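Local atomic coordinates of Polyphosphate:AMP phosphotransferase (Pseudomonas aeruginosa PAO1, PDB entry 3CZP), a protein that transfers a phosphate from inorganic polyphosphate to AMP, giving ADP, with magnesium as cofactor, and works less efficiently on GMP. Residues A285-L290 with D488-A493. Residues are numbered along the deposited sequence; the frame is centred on the assembly and turned at random.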
loop_
_atom_site.group_PDB
_atom_site.type_symbol
_atom_site.label_atom_id
_atom_site.label_comp_id
_atom_site.label_asym_id
_atom_site.label_seq_id
_atom_site.Cartn_x
_atom_site.Cartn_y
_atom_site.Cartn_z
ATOM N N ALA A 285 16.029 -24.930 -17.297
ATOM C CA ALA A 285 14.948 -25.439 -18.186
ATOM C C ALA A 285 13.816 -26.107 -17.402
ATOM O O ALA A 285 12.613 -25.976 -17.746
ATOM C CB ALA A 285 15.538 -26.429 -19.227
ATOM N N ARG A 286 14.200 -26.841 -16.352
ATOM C CA ARG A 286 13.241 -27.585 -15.526
ATOM C C ARG A 286 12.387 -26.568 -14.788
ATOM O O ARG A 286 11.170 -26.680 -14.782
ATOM C CB ARG A 286 13.986 -28.492 -14.537
ATOM C CG ARG A 286 13.112 -29.447 -13.749
ATOM C CD ARG A 286 13.976 -30.292 -12.867
ATOM N NE ARG A 286 13.245 -30.920 -11.768
ATOM C CZ ARG A 286 13.806 -31.273 -10.615
ATOM N NH1 ARG A 286 15.090 -31.027 -10.376
ATOM N NH2 ARG A 286 13.080 -31.843 -9.671
ATOM N N LEU A 287 13.024 -25.546 -14.217
ATOM C CA LEU A 287 12.278 -24.470 -13.530
ATOM C C LEU A 287 11.351 -23.745 -14.494
ATOM O O LEU A 287 10.204 -23.549 -14.167
ATOM C CB LEU A 287 13.189 -23.445 -12.839
ATOM C CG LEU A 287 12.439 -22.251 -12.175
ATOM C CD1 LEU A 287 11.529 -22.752 -11.068
ATOM C CD2 LEU A 287 13.379 -21.235 -11.634
ATOM N N ALA A 288 11.830 -23.364 -15.675
ATOM C CA ALA A 288 10.986 -22.662 -16.627
ATOM C C ALA A 288 9.742 -23.513 -16.944
ATOM O O ALA A 288 8.618 -23.007 -17.066
ATOM C CB ALA A 288 11.767 -22.379 -17.881
ATOM N N GLY A 289 9.933 -24.820 -17.072
ATOM C CA GLY A 289 8.826 -25.678 -17.483
ATOM C C GLY A 289 7.834 -25.866 -16.363
ATOM O O GLY A 289 6.631 -25.932 -16.594
ATOM N N LEU A 290 8.330 -25.934 -15.127
ATOM C CA LEU A 290 7.467 -26.138 -13.947
ATOM C C LEU A 290 6.589 -24.946 -13.679
ATOM O O LEU A 290 5.457 -25.115 -13.223
ATOM C CB LEU A 290 8.294 -26.465 -12.707
ATOM C CG LEU A 290 8.896 -27.881 -12.674
ATOM C CD1 LEU A 290 10.024 -27.943 -11.668
ATOM C CD2 LEU A 290 7.835 -28.912 -12.350
ATOM N N ASP A 488 12.602 -29.344 -7.079
ATOM C CA ASP A 488 12.089 -30.496 -6.271
ATOM C C ASP A 488 10.815 -30.074 -5.484
ATOM O O ASP A 488 9.861 -30.844 -5.376
ATOM C CB ASP A 488 13.120 -31.003 -5.241
ATOM C CG ASP A 488 14.299 -31.698 -5.859
ATOM O OD1 ASP A 488 14.261 -32.031 -7.068
ATOM O OD2 ASP A 488 15.284 -31.924 -5.100
ATOM N N ALA A 489 10.827 -28.862 -4.917
ATOM C CA ALA A 489 9.692 -28.367 -4.116
ATOM C C ALA A 489 8.401 -28.154 -4.941
ATOM O O ALA A 489 7.315 -28.507 -4.504
ATOM C CB ALA A 489 10.069 -27.090 -3.319
ATOM N N ILE A 490 8.520 -27.585 -6.131
ATOM C CA ILE A 490 7.365 -27.437 -7.057
ATOM C C ILE A 490 6.842 -28.807 -7.516
ATOM O O ILE A 490 5.651 -29.066 -7.453
ATOM C CB ILE A 490 7.712 -26.593 -8.304
ATOM C CG1 ILE A 490 8.148 -25.163 -7.923
ATOM C CG2 ILE A 490 6.523 -26.525 -9.247
ATOM C CD1 ILE A 490 8.791 -24.343 -9.096
ATOM N N GLU A 491 7.714 -29.702 -7.981
ATOM C CA GLU A 491 7.253 -31.041 -8.341
ATOM C C GLU A 491 6.507 -31.741 -7.189
ATOM O O GLU A 491 5.489 -32.396 -7.413
ATOM C CB GLU A 491 8.433 -31.892 -8.828
ATOM C CG GLU A 491 9.046 -31.365 -10.156
ATOM C CD GLU A 491 10.088 -32.310 -10.745
ATOM O OE1 GLU A 491 10.287 -33.409 -10.159
ATOM O OE2 GLU A 491 10.693 -31.946 -11.790
ATOM N N ALA A 492 7.041 -31.605 -5.969
ATOM C CA ALA A 492 6.458 -32.210 -4.798
ATOM C C ALA A 492 5.034 -31.748 -4.544
ATOM O O ALA A 492 4.142 -32.579 -4.234
ATOM C CB ALA A 492 7.309 -31.931 -3.567
ATOM N N ALA A 493 4.858 -30.425 -4.604
ATOM C CA ALA A 493 3.579 -29.760 -4.536
ATOM C C ALA A 493 2.600 -30.331 -5.558
ATOM O O ALA A 493 1.459 -30.642 -5.219
ATOM C CB ALA A 493 3.758 -28.274 -4.788
HETATM O O HOH W 1 16.149 -33.675 -8.412
#
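R286 reaches across to two acids of helix 475-496 and forms a salt bridge with each, using a different N-H, so that R286, D488 and E491 make up a salt-bridge network. Its NE donates to OE2 of E491 at 2.8 Å, while its NH2 donates to OD1 of D488 at 2.9 Å; both bonds are fairly straight, and both acceptors lie near the guanidinium plane, at its edge. The two oxygens are approached differently: E491 OE2 from above its carboxylate plane, D488 OD1 nearly along its C-O bond. With CG anti to the backbone N (chi1 -172°) and the chain extended to NE, the arginine can span the gap between helices whose local axes lie 10.4 Å apart. Two bonds to separate acids should fix the rotation of the guanidinium, and a water donates to D488 OD1. E283, one turn back on the same helix, adds a third acid, bridged to NH1.

Beneath this polar layer, L290 CD2 packs on the aliphatic CG of E491, 3.5 Å away, and L290 CB rests against I490 CG2. Deeper still, CD1 of L287 meets CD1 of I490 at 3.7 Å, the two side chains running roughly at right angles. I490 also touches I405 of strand 404-412. Charged network outside, aliphatic packing toward the parallel sheet: with axes inclined at 34°, this helix pair illustrates the layering of α/β proteins, here in the second P-loop kinase-like domain.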